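Side-chain contacts in glutamine amidotransferase domain-containing protein (Streptococcus mutans, PDB 3L7N), which probably hydrolyses the side-chain amide of glutamine to supply ammonia for transfer to an acceptor substrate, as other class I glutamine amidotransferases do: residues Met1-Ile6 with Leu18-Leu23; Ala153-Ile158 with Cys162-Ile167. All coordinates share one frame; numbering follows the deposited sequence.

Interaction 1. Residues Met1-Ile6 with Leu18-Leu23; sequences MRIHFI and LAWAAL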
loop_
_atom_site.group_PDB
_atom_site.type_symbol
_atom_site.label_atom_id
_atom_site.label_comp_id
_atom_site.label_asym_id
_atom_site.label_seq_id
_atom_site.Cartn_x
_atom_site.Cartn_y
_atom_site.Cartn_z
ATOM N N MET A 1 -13.649 -8.935 -9.894
ATOM C CA MET A 1 -14.513 -10.031 -9.238
ATOM C C MET A 1 -13.649 -11.055 -8.384
ATOM O O MET A 1 -13.961 -11.260 -7.197
ATOM C CB MET A 1 -15.377 -10.830 -10.273
ATOM C CG MET A 1 -16.620 -10.262 -10.668
ATOM S SD MET A 1 -17.937 -10.064 -9.383
ATOM C CE MET A 1 -19.112 -8.820 -10.418
ATOM N N ARG A 2 -12.655 -11.748 -8.997
ATOM C CA ARG A 2 -11.715 -12.549 -8.185
ATOM C C ARG A 2 -10.520 -11.669 -7.773
ATOM O O ARG A 2 -9.712 -11.255 -8.607
ATOM C CB ARG A 2 -11.213 -13.808 -8.924
ATOM C CG ARG A 2 -12.187 -14.938 -9.062
ATOM C CD ARG A 2 -11.874 -15.832 -10.278
ATOM N NE ARG A 2 -11.364 -15.047 -11.409
ATOM C CZ ARG A 2 -10.479 -15.493 -12.320
ATOM N NH1 ARG A 2 -10.030 -16.761 -12.275
ATOM N NH2 ARG A 2 -10.007 -14.665 -13.233
ATOM N N ILE A 3 -10.422 -11.391 -6.506
ATOM C CA ILE A 3 -9.416 -10.521 -5.981
ATOM C C ILE A 3 -8.482 -11.359 -5.113
ATOM O O ILE A 3 -8.951 -11.992 -4.126
ATOM C CB ILE A 3 -10.082 -9.485 -5.098
ATOM C CG1 ILE A 3 -10.997 -8.629 -5.904
ATOM C CG2 ILE A 3 -9.054 -8.624 -4.280
ATOM C CD1 ILE A 3 -11.557 -7.533 -5.090
ATOM N N HIS A 4 -7.171 -11.383 -5.451
ATOM C CA HIS A 4 -6.193 -12.149 -4.653
ATOM C C HIS A 4 -5.239 -11.248 -3.858
ATOM O O HIS A 4 -4.546 -10.405 -4.452
ATOM C CB HIS A 4 -5.396 -13.144 -5.552
ATOM C CG HIS A 4 -4.559 -14.107 -4.773
ATOM N ND1 HIS A 4 -3.270 -13.807 -4.364
ATOM C CD2 HIS A 4 -4.866 -15.313 -4.202
ATOM C CE1 HIS A 4 -2.796 -14.812 -3.617
ATOM N NE2 HIS A 4 -3.739 -15.734 -3.507
ATOM N N PHE A 5 -5.175 -11.448 -2.527
ATOM C CA PHE A 5 -4.301 -10.651 -1.634
ATOM C C PHE A 5 -3.009 -11.337 -1.344
ATOM O O PHE A 5 -2.976 -12.568 -1.070
ATOM C CB PHE A 5 -4.964 -10.446 -0.314
ATOM C CG PHE A 5 -6.068 -9.436 -0.327
ATOM C CD1 PHE A 5 -5.815 -8.088 0.010
ATOM C CD2 PHE A 5 -7.354 -9.806 -0.652
ATOM C CE1 PHE A 5 -6.823 -7.138 -0.037
ATOM C CE2 PHE A 5 -8.372 -8.841 -0.709
ATOM C CZ PHE A 5 -8.092 -7.499 -0.369
ATOM N N ILE A 6 -1.930 -10.571 -1.309
ATOM C CA ILE A 6 -0.657 -11.094 -0.827
ATOM C C ILE A 6 -0.333 -10.406 0.490
ATOM O O ILE A 6 -0.333 -9.180 0.562
ATOM C CB ILE A 6 0.519 -10.815 -1.856
ATOM C CG1 ILE A 6 0.167 -11.287 -3.237
ATOM C CG2 ILE A 6 1.810 -11.403 -1.370
ATOM C CD1 ILE A 6 0.210 -12.677 -3.370
ATOM N N LEU A 18 -10.065 -5.314 2.106
ATOM C CA LEU A 18 -10.810 -6.543 2.271
ATOM C C LEU A 18 -12.259 -6.230 2.455
ATOM O O LEU A 18 -13.108 -6.837 1.785
ATOM C CB LEU A 18 -10.293 -7.346 3.449
ATOM C CG LEU A 18 -10.916 -8.744 3.626
ATOM C CD1 LEU A 18 -11.048 -9.471 2.284
ATOM C CD2 LEU A 18 -10.112 -9.629 4.665
ATOM N N ALA A 19 -12.572 -5.251 3.344
ATOM C CA ALA A 19 -13.980 -4.858 3.593
ATOM C C ALA A 19 -14.699 -4.436 2.316
ATOM O O ALA A 19 -15.820 -4.903 2.014
ATOM C CB ALA A 19 -14.019 -3.816 4.532
ATOM N N TRP A 20 -14.053 -3.582 1.549
ATOM C CA TRP A 20 -14.533 -3.222 0.235
ATOM C C TRP A 20 -14.807 -4.423 -0.566
ATOM O O TRP A 20 -15.890 -4.574 -1.125
ATOM C CB TRP A 20 -13.510 -2.317 -0.503
ATOM C CG TRP A 20 -13.952 -1.990 -1.897
ATOM C CD1 TRP A 20 -14.915 -1.066 -2.273
ATOM C CD2 TRP A 20 -13.552 -2.664 -3.094
ATOM N NE1 TRP A 20 -15.110 -1.120 -3.644
ATOM C CE2 TRP A 20 -14.297 -2.094 -4.173
ATOM C CE3 TRP A 20 -12.599 -3.661 -3.378
ATOM C CZ2 TRP A 20 -14.104 -2.491 -5.530
ATOM C CZ3 TRP A 20 -12.438 -4.094 -4.757
ATOM C CH2 TRP A 20 -13.184 -3.504 -5.787
ATOM N N ALA A 21 -13.805 -5.296 -0.684
ATOM C CA ALA A 21 -13.986 -6.505 -1.498
ATOM C C ALA A 21 -15.189 -7.332 -0.994
ATOM O O ALA A 21 -15.943 -7.869 -1.784
ATOM C CB ALA A 21 -12.682 -7.357 -1.549
ATOM N N ALA A 22 -15.399 -7.379 0.338
ATOM C CA ALA A 22 -16.529 -8.144 0.877
ATOM C C ALA A 22 -17.814 -7.500 0.528
ATOM O O ALA A 22 -18.707 -8.167 0.026
ATOM C CB ALA A 22 -16.417 -8.311 2.292
ATOM N N LEU A 23 -17.927 -6.166 0.778
ATOM C CA LEU A 23 -19.236 -5.392 0.533
ATOM C C LEU A 23 -19.633 -5.417 -0.910
ATOM O O LEU A 23 -20.778 -5.649 -1.232
ATOM C CB LEU A 23 -19.105 -3.971 1.009
ATOM C CG LEU A 23 -18.749 -3.920 2.488
ATOM C CD1 LEU A 23 -18.355 -2.567 2.933
ATOM C CD2 LEU A 23 -19.928 -4.512 3.373
#
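Ile3 and Trp20 meet in the buried part of this contact, where CD1 of Ile3 lies 3.6 Å from CZ3 on the six-membered ring of Trp20 and 3.7 Å from CB of Ala21. One methyl thus serves two helix residues, all three side chains being buried, and the isoleucine crosses the indole at about a right angle. In Trp20 the ring carbon CG stands opposite the backbone N (chi1 177°), and the far end of the indole comes closer to the strand than its CB direction alone would bring it. Its NE1, on the five-membered ring, is hydrogen-bonded to Asp230 of helix 219-233, which limits how the indole can turn.

Leu18, partly exposed, forms the solvent side. Its CD1 lies 4.1 Å from CE2 of the buried Phe5 ring, while Phe5 CZ reaches the Leu18 backbone N at 3.8 Å.

The elements are strand 2-7 and helix 15-23 of a beta-alpha-beta unit that ends in strand 27-32; their segments run nearly antiparallel, at 160°, with axes 10.4 Å apart. All three side-chain pairs between the two segments are apolar, so this part of the helix is held on the strand by hydrocarbon burial rather than by directional polar bonds.

Interaction 2. Residues Ala153-Ile158 with Cys162-Ile167; sequences AQVLAI and CPRQII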
loop_
_atom_site.group_PDB
_atom_site.type_symbol
_atom_site.label_atom_id
_atom_site.label_comp_id
_atom_site.label_asym_id
_atom_site.label_seq_id
_atom_site.Cartn_x
_atom_site.Cartn_y
_atom_site.Cartn_z
ATOM N N ALA A 153 6.015 5.917 -15.243
ATOM C CA ALA A 153 5.131 6.021 -14.084
ATOM C C ALA A 153 4.877 7.465 -13.760
ATOM O O ALA A 153 5.762 8.304 -13.953
ATOM C CB ALA A 153 5.716 5.298 -12.894
ATOM N N GLN A 154 3.660 7.768 -13.282
ATOM C CA GLN A 154 3.294 9.148 -12.818
ATOM C C GLN A 154 3.083 9.209 -11.317
ATOM O O GLN A 154 2.520 8.303 -10.747
ATOM C CB GLN A 154 2.037 9.601 -13.498
ATOM C CG GLN A 154 2.227 9.834 -14.964
ATOM C CD GLN A 154 0.980 9.629 -15.730
ATOM O OE1 GLN A 154 0.725 8.540 -16.223
ATOM N NE2 GLN A 154 0.154 10.662 -15.803
ATOM N N VAL A 155 3.533 10.286 -10.678
ATOM C CA VAL A 155 3.155 10.558 -9.291
ATOM C C VAL A 155 1.766 11.295 -9.221
ATOM O O VAL A 155 1.579 12.407 -9.821
ATOM C CB VAL A 155 4.213 11.384 -8.573
ATOM C CG1 VAL A 155 3.785 11.678 -7.152
ATOM C CG2 VAL A 155 5.603 10.674 -8.621
ATOM N N LEU A 156 0.791 10.680 -8.543
ATOM C CA LEU A 156 -0.479 11.295 -8.410
ATOM C C LEU A 156 -0.645 12.039 -7.062
ATOM O O LEU A 156 -1.537 12.862 -6.926
ATOM C CB LEU A 156 -1.609 10.309 -8.689
ATOM C CG LEU A 156 -1.362 9.416 -9.907
ATOM C CD1 LEU A 156 -2.497 8.430 -10.124
ATOM C CD2 LEU A 156 -1.139 10.195 -11.143
ATOM N N ALA A 157 0.267 11.839 -6.126
ATOM C CA ALA A 157 0.123 12.524 -4.870
ATOM C C ALA A 157 1.320 12.511 -4.069
ATOM O O ALA A 157 2.117 11.571 -4.150
ATOM C CB ALA A 157 -0.979 11.987 -4.116
ATOM N N ILE A 158 1.500 13.586 -3.268
ATOM C CA ILE A 158 2.677 13.724 -2.401
ATOM C C ILE A 158 2.233 14.104 -1.037
ATOM O O ILE A 158 1.083 14.521 -0.834
ATOM C CB ILE A 158 3.670 14.782 -2.932
ATOM C CG1 ILE A 158 3.089 16.221 -2.753
ATOM C CG2 ILE A 158 3.968 14.545 -4.372
ATOM C CD1 ILE A 158 4.210 17.294 -2.464
ATOM N N CYS A 162 7.127 13.037 1.985
ATOM C CA CYS A 162 7.440 12.050 0.949
ATOM C C CYS A 162 6.787 12.396 -0.345
ATOM O O CYS A 162 5.587 12.674 -0.374
ATOM C CB CYS A 162 7.018 10.635 1.415
ATOM S SG CYS A 162 7.025 9.399 0.200
ATOM N N PRO A 163 7.596 12.443 -1.441
ATOM C CA PRO A 163 7.189 12.951 -2.772
ATOM C C PRO A 163 6.512 11.894 -3.674
ATOM O O PRO A 163 6.166 12.188 -4.820
ATOM C CB PRO A 163 8.499 13.396 -3.389
ATOM C CG PRO A 163 9.566 12.588 -2.672
ATOM C CD PRO A 163 9.064 12.293 -1.319
ATOM N N ARG A 164 6.289 10.696 -3.148
ATOM C CA ARG A 164 5.726 9.614 -3.945
ATOM C C ARG A 164 4.597 8.809 -3.152
ATOM O O ARG A 164 4.853 7.731 -2.610
ATOM C CB ARG A 164 6.868 8.674 -4.377
ATOM C CG ARG A 164 7.750 9.251 -5.442
ATOM C CD ARG A 164 8.993 8.487 -5.602
ATOM N NE ARG A 164 9.831 9.156 -6.547
ATOM C CZ ARG A 164 10.978 8.689 -7.055
ATOM N NH1 ARG A 164 11.435 7.471 -6.758
ATOM N NH2 ARG A 164 11.658 9.451 -7.889
ATOM N N GLN A 165 3.420 9.375 -3.031
ATOM C CA GLN A 165 2.468 8.783 -2.165
ATOM C C GLN A 165 1.598 7.823 -2.945
ATOM O O GLN A 165 1.294 6.748 -2.476
ATOM C CB GLN A 165 1.603 9.842 -1.454
ATOM C CG GLN A 165 2.228 10.484 -0.288
ATOM C CD GLN A 165 2.713 9.505 0.769
ATOM O OE1 GLN A 165 2.477 8.313 0.677
ATOM N NE2 GLN A 165 3.424 10.026 1.788
ATOM N N ILE A 166 1.185 8.240 -4.127
ATOM C CA ILE A 166 0.376 7.442 -4.982
ATOM C C ILE A 166 1.006 7.514 -6.364
ATOM O O ILE A 166 1.528 8.586 -6.753
ATOM C CB ILE A 166 -0.955 8.002 -5.086
ATOM C CG1 ILE A 166 -1.667 7.962 -3.733
ATOM C CG2 ILE A 166 -1.733 7.279 -6.110
ATOM C CD1 ILE A 166 -3.100 8.512 -3.800
ATOM N N ILE A 167 1.061 6.367 -7.085
ATOM C CA ILE A 167 1.785 6.292 -8.373
ATOM C C ILE A 167 0.974 5.471 -9.336
ATOM O O ILE A 167 0.376 4.483 -8.943
ATOM C CB ILE A 167 3.177 5.673 -8.221
ATOM C CG1 ILE A 167 4.038 6.501 -7.315
ATOM C CG2 ILE A 167 3.867 5.443 -9.638
ATOM C CD1 ILE A 167 5.405 5.849 -7.067
#
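With chi1 at -62°, Ile167 puts CG2 opposite its backbone N and 3.7 Å from CB of Ala153, just before the facing strand; Ile166 places its own CG2 in the same way, 4.0 Å from CB of Leu156. The motif is an antiparallel beta hairpin, strand 154-158 with strand 166-170, interrupted by a beta bulge. Val155 and Ile167 are a non-hydrogen-bonded pair, whereas Ala157 and Ile166 are a hydrogen-bonded one. From one pair to the next, the first strand advances two residues and the second only one. Leu156 is the extra residue, and its psi of -11° departs from the extended backbone on both sides of it.

The slip leaves Leu156 and Ala157 facing Ile166. Leu156 N donates to Ile166 O at 2.9 Å. On one face of the sheet the isoleucine also packs CD1 and CG1 against CB of Ala157; Val155 and Ile167 point to the other.

Val155 turns CG1 toward the carbonyl O of Pro163, while its CG2 meets CG of Arg164 at 4.1 Å, the two side chains crossing at about a right angle. The polar ends find partners outside the two segments: Arg164 NH1 bonds to Pro147 O, and Gln165, bent at chi2, turns NE2 back to Ser159 OG in the connecting turn, with Glu112 as a weaker second partner.

Where the loop enters the second strand, two successive amides converge on one acceptor: Gln165 N lies 2.8 Å from Ala157 O with an N-H...O angle of 156°, and Ile166 N makes only a weak bond to that same oxygen, at 3.5 Å.

Interaction 1 and interaction 2 lie on opposite sides of the chain's centre, their own centres 24 Å apart and their nearest atoms about 15 Å apart, so neither touches the other. The mixed sheet connects them: from strand 2-7 it passes through 48-51, 86-90 and 173-176 before reaching the hairpin strands 166-170 and 154-158. Interaction 1 joins a helix to the parallel part, interaction 2 two strands of the antiparallel part. Strand 86-90, between them, leads into Cys91 of a Gly-x-Cys-x-Gly sequence, which resembles the nucleophile elbow of class I amidotransferases and probably marks the glutaminase site; neither contact includes that cysteine.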